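Local coordinates for protein fucose-binding lectin (Kordia periserrulae, PDB 6HTN) that probably binds fucose-containing carbohydrates as a beta-propeller lectin, and holds methyl alpha-L-fucopyranoside in its pockets in the crystal, at residues H65-A70 with I77-W82; P102-W107 with I116-Y121; T4-G9 with A54-D59. All coordinates share one frame; numbering follows the deposited sequence.

The three contacts illustrate how a propeller is built within blades and between them. Contacts 1 and 2 each join neighbouring antiparallel strands of one blade and are buried, contact 1 nearest the centre of the chain. Each sends an arginine from the second strand of its blade to a fucoside. Contact 3 is only partly buried and packs the first strands of successive blades together through side chains and a water. Strands 53-58 and 64-71 tie contact 3 to contact 1 as neighbours in one sheet, whereas Y69 packs contact 1 against the blade of contact 2. Contacts 2 and 3 both also reach the second subunit.

Contact 1. Residues H65-A70 with I77-W82; sequences HIRVYA and IIELCW. With MFU (methyl alpha-L-fucopyranoside), chain H; MFU (methyl alpha-L-fucopyranoside), chain G.
Strands H65-A70 and I77-W82 run antiparallel, their axes 4.7 Å apart at closest approach and their directions 162° apart, with R67/C81 and Y69/E79 as non-hydrogen-bonded pairs between the hydrogen-bonded ones. These two pairs put four side chains on one face of the sheet: R67 and E79 bond a fucoside, Y69 positions E79, and C81 lies on the guanidinium. Y69 and E79 lie alongside one another, ring and carboxylate planes 34° apart, and Y69 OH donates to the anti side of E79 OE2 at 2.6 Å. E79 runs extended from a first torsion of 175°, which carries its carboxylate out to the fucoside: OE1 accepts from sugar O3 at 2.7 Å, and OE2 from sugar O4, also at 2.7 Å. R67 reaches the same sugar from another side, bent at its second torsion. Its NE donates to sugar O4 at 2.8 Å and its NH2 to the ring oxygen O5 at 2.9 Å, while C81 covers one guanidinium face with CB and SG. The remaining nitrogen, NH1, bonds to I66 O at 2.9 Å from above that carbonyl's plane; a weak bond to W82 O adds to it. D83, just past the second strand, forms a salt bridge with NH2, and W137 NE1 and A91 N also hydrogen-bond to this sugar. On the opposite face of the sheet W82 serves a different fucoside, whose C4 sits 3.7 Å above the centre of the indole plane, as in CH-pi packing of a sugar on tryptophan. Sugar O4 is thus donor to a carboxylate and acceptor from a guanidinium at once, consistent with recognition of the axial O4 of fucose; R67 and E79, though their charged ends stop short of a salt bridge, probably steady each other's charge.

Contact 2. Residues P102-W107 with I116-Y121; sequences PDATSW and IRVYAY. With MFU (methyl alpha-L-fucopyranoside), chain I.
D103 and Y119, like T105 and R117, are hydrogen-bonded pairs of an antiparallel hairpin, and their four N-H...O bonds, such as T105 N to R117 O at 2.9 Å, carry the backbone contact. Apolar packing follows on the other face of the sheet: A104 CB meets V118 CG2 at 4.3 Å, and just before the first strand P102 CB rests on V118 CG1 at 4.0 Å. Y69 of the preceding blade covers this patch.

The flat groups meet at the far end. W107, its CG set between backbone N and carbonyl carbon (chi1 68°), brings CH2 over the centre of the R117 guanidinium, 3.7 Å from CZ, with the two planes 62° apart, so this is no parallel stack. Polar bonds use the guanidinium's rim: R117 NE donates to fucoside O4 and NH2 to O5, each at 2.9 Å, while NH1 donates to I116 O, and NH2 also forms a salt bridge with D133. Across the subunit boundary, T105 OG1 bonds to S5 of the second subunit, whose W37 also bonds the sugar. With its rim bonded and one face covered, R117 is probably held in a single orientation for the sugar.

Contact 3. Residues T4-G9 with A54-D59; sequences TSWLDG and ATSWLD. Unlike the reference sequence in segment 4-9: L7 (reference Val).
T4 and S56 meet between two strands, their hydroxyls 2.7 Å apart from T4 OG1 to S56 OG, in a hydrogen bond that either could donate. The threonine places OG1 anti to its backbone N (chi1 -165°), and the serine sets OG between its backbone N and carbonyl carbon (chi1 63°); each hydroxyl thereby points to the other strand. T4 CG2 lies against the same serine, 4.0 Å from S56 CB. A water broadens the link: it donates to S5 O at 2.8 Å, lies 2.8 Å from S56 OG and makes a weak bond to S56 O, so the serine hydroxyl has both a protein and a solvent partner.

Further along, W6 and L58 cross at about a right angle. L58 CD2 comes within 4.0 Å of W6 CD1, and its other branch, CD1, reaches back to the main chain, 3.4 Å from L7 O. The indole is backed by H14, with which it stacks, and I64, in the same blade as L58, packs against both W6 and L58.

The strands themselves run nearly parallel, at 16°, but with axes 6.5 Å apart at closest they are not paired as neighbours in a sheet. Each opens a four-stranded antiparallel sheet. In this protein the hydroxyl link repeats between T55 and S106 of the following blade and reaches the second subunit through S5 and its T105. Successive blades with their first strands side by side are characteristic of a beta-propeller; three blades per chain are consistent with a six-bladed ring completed by two subunits.

Contact 1. Residues H65-A70 with I77-W82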
loop_
_atom_site.group_PDB
_atom_site.type_symbol
_atom_site.label_atom_id
_atom_site.label_comp_id
_atom_site.label_asym_id
_atom_site.label_seq_id
_atom_site.Cartn_x
_atom_site.Cartn_y
_atom_site.Cartn_z
ATOM N N HIS A 65 25.369 -1.988 16.437
ATOM C CA HIS A 65 25.282 -1.096 15.279
ATOM C C HIS A 65 23.925 -1.382 14.633
ATOM O O HIS A 65 23.566 -2.582 14.537
ATOM C CB HIS A 65 26.381 -1.372 14.252
ATOM C CG HIS A 65 27.741 -1.179 14.838
ATOM N ND1 HIS A 65 28.477 -0.059 14.521
ATOM C CD2 HIS A 65 28.463 -1.946 15.686
ATOM C CE1 HIS A 65 29.650 -0.139 15.211
ATOM N NE2 HIS A 65 29.641 -1.254 15.945
ATOM N N ILE A 66 23.204 -0.334 14.267
ATOM C CA ILE A 66 21.851 -0.522 13.687
ATOM C C ILE A 66 21.796 0.255 12.385
ATOM O O ILE A 66 22.328 1.354 12.258
ATOM C CB ILE A 66 20.751 -0.050 14.657
ATOM C CG1 ILE A 66 20.869 -0.676 16.033
ATOM C CG2 ILE A 66 19.377 -0.277 14.042
ATOM C CD1 ILE A 66 19.937 -0.095 17.087
ATOM N N ARG A 67 21.134 -0.332 11.378
ATOM C CA ARG A 67 20.869 0.358 10.122
ATOM C C ARG A 67 19.382 0.202 9.805
ATOM O O ARG A 67 18.853 -0.909 9.876
ATOM C CB ARG A 67 21.732 -0.224 8.995
ATOM C CG ARG A 67 23.234 -0.063 9.191
ATOM C CD ARG A 67 23.656 1.369 9.069
ATOM N NE ARG A 67 25.123 1.550 9.198
ATOM C CZ ARG A 67 25.756 1.672 10.350
ATOM N NH1 ARG A 67 25.132 1.612 11.519
ATOM N NH2 ARG A 67 27.073 1.847 10.310
ATOM N N VAL A 68 18.752 1.320 9.486
ATOM C CA VAL A 68 17.300 1.397 9.206
ATOM C C VAL A 68 17.152 2.011 7.823
ATOM O O VAL A 68 17.825 2.993 7.499
ATOM C CB VAL A 68 16.617 2.282 10.294
ATOM C CG1 VAL A 68 15.185 2.503 10.043
ATOM C CG2 VAL A 68 16.802 1.695 11.652
ATOM N N TYR A 69 16.273 1.437 7.010
ATOM C CA TYR A 69 16.060 1.805 5.598
ATOM C C TYR A 69 14.583 2.088 5.337
ATOM O O TYR A 69 13.730 1.254 5.657
ATOM C CB TYR A 69 16.570 0.671 4.679
ATOM C CG TYR A 69 18.031 0.340 4.869
ATOM C CD1 TYR A 69 19.004 1.081 4.217
ATOM C CD2 TYR A 69 18.419 -0.618 5.790
ATOM C CE1 TYR A 69 20.353 0.823 4.446
ATOM C CE2 TYR A 69 19.753 -0.868 6.045
ATOM C CZ TYR A 69 20.721 -0.131 5.385
ATOM O OH TYR A 69 22.050 -0.331 5.681
ATOM N N ALA A 70 14.297 3.249 4.782
ATOM C CA ALA A 70 12.932 3.670 4.472
ATOM C C ALA A 70 12.936 4.443 3.184
ATOM O O ALA A 70 13.991 4.726 2.641
ATOM C CB ALA A 70 12.360 4.519 5.601
ATOM N N ILE A 77 15.488 5.939 -1.329
ATOM C CA ILE A 77 15.845 5.207 -0.103
ATOM C C ILE A 77 16.706 6.085 0.802
ATOM O O ILE A 77 17.675 6.701 0.324
ATOM C CB ILE A 77 16.491 3.836 -0.388
ATOM C CG1 ILE A 77 15.504 2.972 -1.188
ATOM C CG2 ILE A 77 16.915 3.158 0.900
ATOM C CD1 ILE A 77 16.134 1.764 -1.876
ATOM N N ILE A 78 16.335 6.130 2.082
ATOM C CA ILE A 78 17.146 6.782 3.140
ATOM C C ILE A 78 17.693 5.695 4.047
ATOM O O ILE A 78 16.992 4.706 4.333
ATOM C CB ILE A 78 16.348 7.837 3.915
ATOM C CG1 ILE A 78 15.171 7.253 4.686
ATOM C CG2 ILE A 78 15.885 8.921 2.969
ATOM C CD1 ILE A 78 14.548 8.252 5.670
ATOM N N GLU A 79 18.938 5.865 4.476
ATOM C CA GLU A 79 19.614 4.958 5.399
ATOM C C GLU A 79 19.913 5.752 6.690
ATOM O O GLU A 79 20.574 6.775 6.555
ATOM C CB GLU A 79 20.895 4.432 4.787
ATOM C CG GLU A 79 21.697 3.573 5.775
ATOM C CD GLU A 79 23.046 3.103 5.250
ATOM O OE1 GLU A 79 23.751 3.939 4.614
ATOM O OE2 GLU A 79 23.419 1.926 5.550
ATOM N N LEU A 80 19.447 5.264 7.797
ATOM C CA LEU A 80 19.718 5.852 9.133
ATOM C C LEU A 80 20.596 4.889 9.927
ATOM O O LEU A 80 20.346 3.664 9.977
ATOM C CB LEU A 80 18.412 6.178 9.824
ATOM C CG LEU A 80 17.525 7.106 9.013
ATOM C CD1 LEU A 80 16.123 7.118 9.620
ATOM C CD2 LEU A 80 18.091 8.515 8.865
ATOM N N CYS A 81 21.652 5.434 10.508
ATOM C CA CYS A 81 22.733 4.628 11.116
ATOM C C CYS A 81 22.940 4.990 12.591
ATOM O O CYS A 81 23.025 6.196 12.899
ATOM C CB CYS A 81 24.046 4.920 10.423
ATOM S SG CYS A 81 23.968 4.777 8.617
ATOM N N TRP A 82 23.168 3.983 13.388
ATOM C CA TRP A 82 23.608 4.093 14.798
ATOM C C TRP A 82 24.849 3.235 14.962
ATOM O O TRP A 82 24.782 2.018 14.707
ATOM C CB TRP A 82 22.516 3.637 15.727
ATOM C CG TRP A 82 22.871 3.677 17.190
ATOM C CD1 TRP A 82 23.521 2.736 17.921
ATOM C CD2 TRP A 82 22.541 4.753 18.085
ATOM N NE1 TRP A 82 23.635 3.167 19.228
ATOM C CE2 TRP A 82 23.061 4.398 19.340
ATOM C CE3 TRP A 82 21.930 5.987 17.914
ATOM C CZ2 TRP A 82 22.870 5.224 20.458
ATOM C CZ3 TRP A 82 21.748 6.799 19.018
ATOM C CH2 TRP A 82 22.232 6.417 20.268
HETATM C C1 MFU H . 28.400 3.668 7.174
HETATM C C2 MFU H . 27.282 3.997 6.187
HETATM C C3 MFU H . 27.288 2.932 5.093
HETATM C C4 MFU H . 27.073 1.588 5.713
HETATM C C5 MFU H . 28.241 1.327 6.704
HETATM C C6 MFU H . 28.087 -0.013 7.381
HETATM O O1 MFU H . 29.622 3.854 6.439
HETATM O O2 MFU H . 27.550 5.299 5.657
HETATM O O3 MFU H . 26.295 3.273 4.120
HETATM O O4 MFU H . 25.871 1.497 6.466
HETATM O O5 MFU H . 28.183 2.388 7.739
HETATM C CM MFU H . 30.700 3.479 7.317
HETATM C C1 MFU G . 18.960 3.388 22.867
HETATM C C2 MFU G . 18.187 4.111 21.761
HETATM C C3 MFU G . 18.973 4.450 20.538
HETATM C C4 MFU G . 19.522 3.157 19.955
HETATM C C5 MFU G . 20.313 2.562 21.133
HETATM C C6 MFU G . 20.870 1.164 20.718
HETATM O O1 MFU G . 19.948 4.322 23.129
HETATM O O2 MFU G . 17.756 5.421 22.286
HETATM O O3 MFU G . 18.213 5.102 19.495
HETATM O O4 MFU G . 18.466 2.210 19.666
HETATM O O5 MFU G . 19.475 2.180 22.231
HETATM C CM MFU G . 20.794 3.847 24.212
#

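Contact 2. Residues P102-W107 with I116-Y121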
loop_
_atom_site.group_PDB
_atom_site.type_symbol
_atom_site.label_atom_id
_atom_site.label_comp_id
_atom_site.label_asym_id
_atom_site.label_seq_id
_atom_site.Cartn_x
_atom_site.Cartn_y
_atom_site.Cartn_z
ATOM N N PRO A 102 11.776 -1.003 2.291
ATOM C CA PRO A 102 12.938 -1.851 2.022
ATOM C C PRO A 102 13.069 -2.960 3.043
ATOM O O PRO A 102 12.673 -2.818 4.233
ATOM C CB PRO A 102 14.122 -0.897 2.158
ATOM C CG PRO A 102 13.539 0.478 1.881
ATOM C CD PRO A 102 12.159 0.413 2.436
ATOM N N ASP A 103 13.609 -4.080 2.574
ATOM C CA ASP A 103 14.072 -5.170 3.443
ATOM C C ASP A 103 15.588 -5.073 3.564
ATOM O O ASP A 103 16.244 -4.635 2.619
ATOM C CB ASP A 103 13.748 -6.541 2.835
ATOM C CG ASP A 103 12.270 -6.900 2.941
ATOM O OD1 ASP A 103 11.665 -6.641 3.997
ATOM O OD2 ASP A 103 11.722 -7.423 1.905
ATOM N N ALA A 104 16.111 -5.520 4.684
ATOM C CA ALA A 104 17.576 -5.489 4.875
ATOM C C ALA A 104 18.018 -6.682 5.706
ATOM O O ALA A 104 17.279 -7.160 6.566
ATOM C CB ALA A 104 18.010 -4.231 5.557
ATOM N N THR A 105 19.220 -7.181 5.389
ATOM C CA THR A 105 19.877 -8.209 6.217
ATOM C C THR A 105 21.383 -7.894 6.207
ATOM O O THR A 105 21.843 -7.099 5.380
ATOM C CB THR A 105 19.539 -9.629 5.752
ATOM O OG1 THR A 105 19.983 -10.567 6.745
ATOM C CG2 THR A 105 20.174 -9.943 4.424
ATOM N N SER A 106 22.111 -8.477 7.184
ATOM C CA SER A 106 23.546 -8.172 7.286
ATOM C C SER A 106 24.240 -9.360 7.960
ATOM O O SER A 106 23.591 -10.151 8.651
ATOM C CB SER A 106 23.783 -6.896 8.071
ATOM O OG SER A 106 23.301 -6.981 9.362
ATOM N N TRP A 107 25.552 -9.424 7.752
ATOM C CA TRP A 107 26.394 -10.430 8.447
ATOM C C TRP A 107 27.806 -9.882 8.579
ATOM O O TRP A 107 28.236 -9.093 7.782
ATOM C CB TRP A 107 26.379 -11.788 7.695
ATOM C CG TRP A 107 27.061 -11.739 6.367
ATOM C CD1 TRP A 107 28.342 -12.131 6.082
ATOM C CD2 TRP A 107 26.492 -11.354 5.115
ATOM N NE1 TRP A 107 28.616 -11.951 4.767
ATOM C CE2 TRP A 107 27.500 -11.460 4.142
ATOM C CE3 TRP A 107 25.249 -10.824 4.744
ATOM C CZ2 TRP A 107 27.270 -11.150 2.801
ATOM C CZ3 TRP A 107 25.034 -10.506 3.435
ATOM C CH2 TRP A 107 26.038 -10.659 2.478
ATOM N N ILE A 116 26.081 -5.715 4.117
ATOM C CA ILE A 116 24.632 -5.418 4.169
ATOM C C ILE A 116 24.023 -5.611 2.804
ATOM O O ILE A 116 24.657 -5.291 1.797
ATOM C CB ILE A 116 24.422 -3.972 4.676
ATOM C CG1 ILE A 116 25.213 -3.657 5.946
ATOM C CG2 ILE A 116 22.917 -3.691 4.849
ATOM C CD1 ILE A 116 25.229 -2.198 6.270
ATOM N N ARG A 117 22.819 -6.143 2.793
ATOM C CA ARG A 117 22.027 -6.251 1.553
ATOM C C ARG A 117 20.656 -5.628 1.815
ATOM O O ARG A 117 19.996 -5.985 2.815
ATOM C CB ARG A 117 21.914 -7.729 1.145
ATOM C CG ARG A 117 23.256 -8.416 0.881
ATOM C CD ARG A 117 23.924 -7.841 -0.349
ATOM N NE ARG A 117 25.170 -8.549 -0.685
ATOM C CZ ARG A 117 26.384 -8.179 -0.249
ATOM N NH1 ARG A 117 26.537 -7.163 0.603
ATOM N NH2 ARG A 117 27.456 -8.869 -0.638
ATOM N N VAL A 118 20.262 -4.735 0.926
ATOM C CA VAL A 118 18.988 -3.985 1.029
ATOM C C VAL A 118 18.190 -4.278 -0.238
ATOM O O VAL A 118 18.773 -4.241 -1.336
ATOM C CB VAL A 118 19.261 -2.488 1.142
ATOM C CG1 VAL A 118 17.949 -1.713 1.164
ATOM C CG2 VAL A 118 20.074 -2.192 2.396
ATOM N N TYR A 119 16.893 -4.554 -0.109
ATOM C CA TYR A 119 16.057 -4.950 -1.263
ATOM C C TYR A 119 14.848 -4.019 -1.318
ATOM O O TYR A 119 14.192 -3.806 -0.296
ATOM C CB TYR A 119 15.580 -6.392 -1.105
ATOM C CG TYR A 119 16.727 -7.360 -0.994
ATOM C CD1 TYR A 119 17.351 -7.572 0.223
ATOM C CD2 TYR A 119 17.226 -8.052 -2.116
ATOM C CE1 TYR A 119 18.446 -8.409 0.344
ATOM C CE2 TYR A 119 18.295 -8.894 -1.994
ATOM C CZ TYR A 119 18.904 -9.063 -0.778
ATOM O OH TYR A 119 20.030 -9.841 -0.621
ATOM N N ALA A 120 14.575 -3.502 -2.509
ATOM C CA ALA A 120 13.364 -2.691 -2.712
ATOM C C ALA A 120 13.045 -2.636 -4.183
ATOM O O ALA A 120 13.947 -2.593 -5.046
ATOM C CB ALA A 120 13.572 -1.278 -2.192
ATOM N N TYR A 121 11.752 -2.498 -4.504
ATOM C CA TYR A 121 11.382 -2.153 -5.879
ATOM C C TYR A 121 11.897 -0.759 -6.224
ATOM O O TYR A 121 11.871 0.124 -5.366
ATOM C CB TYR A 121 9.874 -2.222 -6.047
ATOM C CG TYR A 121 9.321 -3.612 -6.268
ATOM C CD1 TYR A 121 9.245 -4.135 -7.551
ATOM C CD2 TYR A 121 8.875 -4.384 -5.222
ATOM C CE1 TYR A 121 8.674 -5.366 -7.791
ATOM C CE2 TYR A 121 8.270 -5.614 -5.451
ATOM C CZ TYR A 121 8.196 -6.111 -6.743
ATOM O OH TYR A 121 7.640 -7.347 -6.965
HETATM C C1 MFU I . 27.050 -10.207 -4.028
HETATM C C2 MFU I . 25.719 -9.970 -4.724
HETATM C C3 MFU I . 24.831 -11.190 -4.611
HETATM C C4 MFU I . 24.671 -11.681 -3.245
HETATM C C5 MFU I . 26.064 -11.908 -2.669
HETATM C C6 MFU I . 26.076 -12.396 -1.278
HETATM O O1 MFU I . 27.590 -11.201 -4.896
HETATM O O2 MFU I . 25.918 -9.515 -6.059
HETATM O O3 MFU I . 23.564 -10.880 -5.263
HETATM O O4 MFU I . 24.091 -10.629 -2.375
HETATM O O5 MFU I . 26.892 -10.750 -2.792
HETATM C CM MFU I . 28.929 -11.504 -4.573
#

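Contact 3. Residues T4-G9 with A54-D59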
loop_
_atom_site.group_PDB
_atom_site.type_symbol
_atom_site.label_atom_id
_atom_site.label_comp_id
_atom_site.label_asym_id
_atom_site.label_seq_id
_atom_site.Cartn_x
_atom_site.Cartn_y
_atom_site.Cartn_z
ATOM N N THR A 4 14.360 -5.447 14.840
ATOM C CA THR A 4 15.702 -6.053 14.967
ATOM C C THR A 4 15.928 -6.353 16.432
ATOM O O THR A 4 15.224 -5.765 17.295
ATOM C CB THR A 4 16.784 -5.215 14.310
ATOM O OG1 THR A 4 17.976 -6.046 14.168
ATOM C CG2 THR A 4 17.107 -3.953 15.069
ATOM N N SER A 5 16.821 -7.257 16.766
ATOM C CA SER A 5 17.033 -7.620 18.184
ATOM C C SER A 5 18.461 -8.150 18.326
ATOM O O SER A 5 19.066 -8.616 17.316
ATOM C CB SER A 5 16.059 -8.617 18.671
ATOM O OG SER A 5 16.115 -9.852 17.982
ATOM N N TRP A 6 18.972 -8.120 19.557
ATOM C CA TRP A 6 20.300 -8.713 19.841
ATOM C C TRP A 6 20.330 -9.133 21.296
ATOM O O TRP A 6 19.579 -8.606 22.118
ATOM C CB TRP A 6 21.455 -7.764 19.522
ATOM C CG TRP A 6 21.507 -6.538 20.381
ATOM C CD1 TRP A 6 22.253 -6.362 21.521
ATOM C CD2 TRP A 6 20.746 -5.336 20.229
ATOM N NE1 TRP A 6 22.035 -5.114 22.055
ATOM C CE2 TRP A 6 21.135 -4.447 21.266
ATOM C CE3 TRP A 6 19.834 -4.872 19.254
ATOM C CZ2 TRP A 6 20.612 -3.170 21.398
ATOM C CZ3 TRP A 6 19.379 -3.586 19.351
ATOM C CH2 TRP A 6 19.716 -2.762 20.425
ATOM N N LEU A 7 21.195 -10.093 21.592
ATOM C CA LEU A 7 21.452 -10.548 22.979
ATOM C C LEU A 7 22.732 -9.918 23.473
ATOM O O LEU A 7 23.729 -9.873 22.730
ATOM C CB LEU A 7 21.606 -12.055 22.962
ATOM C CG LEU A 7 20.325 -12.842 22.839
ATOM C CD1 LEU A 7 20.664 -14.294 22.479
ATOM C CD2 LEU A 7 19.416 -12.770 24.043
ATOM N N ASP A 8 22.698 -9.355 24.667
ATOM C CA ASP A 8 23.946 -8.838 25.273
ATOM C C ASP A 8 24.676 -10.010 25.951
ATOM O O ASP A 8 24.176 -11.160 25.944
ATOM C CB ASP A 8 23.671 -7.646 26.189
ATOM C CG ASP A 8 22.856 -7.961 27.423
ATOM O OD1 ASP A 8 22.884 -9.139 27.906
ATOM O OD2 ASP A 8 22.192 -7.010 27.915
ATOM N N GLY A 9 25.816 -9.694 26.556
ATOM C CA GLY A 9 26.690 -10.698 27.199
ATOM C C GLY A 9 26.011 -11.440 28.337
ATOM O O GLY A 9 26.440 -12.595 28.629
ATOM N N ALA A 54 14.996 -2.957 9.047
ATOM C CA ALA A 54 16.109 -2.760 9.981
ATOM C C ALA A 54 16.999 -3.992 10.026
ATOM O O ALA A 54 16.477 -5.137 9.975
ATOM C CB ALA A 54 15.540 -2.433 11.340
ATOM N N THR A 55 18.263 -3.744 10.319
ATOM C CA THR A 55 19.235 -4.826 10.591
ATOM C C THR A 55 20.186 -4.293 11.671
ATOM O O THR A 55 20.319 -3.067 11.823
ATOM C CB THR A 55 19.932 -5.268 9.289
ATOM O OG1 THR A 55 20.608 -6.504 9.624
ATOM C CG2 THR A 55 20.833 -4.228 8.700
ATOM N N SER A 56 20.866 -5.187 12.366
ATOM C CA SER A 56 21.823 -4.761 13.406
ATOM C C SER A 56 22.888 -5.822 13.565
ATOM O O SER A 56 22.669 -6.976 13.171
ATOM C CB SER A 56 21.094 -4.509 14.705
ATOM O OG SER A 56 20.490 -5.667 15.216
ATOM N N TRP A 57 24.015 -5.434 14.136
ATOM C CA TRP A 57 25.095 -6.416 14.429
ATOM C C TRP A 57 25.855 -5.919 15.660
ATOM O O TRP A 57 25.959 -4.713 15.870
ATOM C CB TRP A 57 26.022 -6.563 13.240
ATOM C CG TRP A 57 26.810 -5.356 12.858
ATOM C CD1 TRP A 57 28.088 -5.049 13.232
ATOM C CD2 TRP A 57 26.389 -4.285 12.020
ATOM N NE1 TRP A 57 28.503 -3.903 12.654
ATOM C CE2 TRP A 57 27.478 -3.390 11.884
ATOM C CE3 TRP A 57 25.217 -4.003 11.313
ATOM C CZ2 TRP A 57 27.422 -2.233 11.132
ATOM C CZ3 TRP A 57 25.192 -2.867 10.539
ATOM C CH2 TRP A 57 26.263 -1.986 10.446
ATOM N N LEU A 58 26.477 -6.875 16.337
ATOM C CA LEU A 58 27.362 -6.585 17.498
ATOM C C LEU A 58 28.803 -6.641 17.053
ATOM O O LEU A 58 29.171 -7.669 16.413
ATOM C CB LEU A 58 27.124 -7.643 18.559
ATOM C CG LEU A 58 25.869 -7.467 19.398
ATOM C CD1 LEU A 58 25.576 -8.744 20.167
ATOM C CD2 LEU A 58 26.018 -6.223 20.312
ATOM N N ASP A 59 29.588 -5.616 17.367
ATOM C CA ASP A 59 31.047 -5.687 17.077
ATOM C C ASP A 59 31.734 -6.458 18.210
ATOM O O ASP A 59 31.071 -6.875 19.175
ATOM C CB ASP A 59 31.617 -4.326 16.748
ATOM C CG ASP A 59 31.685 -3.363 17.909
ATOM O OD1 ASP A 59 31.747 -3.835 19.102
ATOM O OD2 ASP A 59 31.679 -2.159 17.627
HETATM O O HOH W 1 21.414 -8.224 15.813
#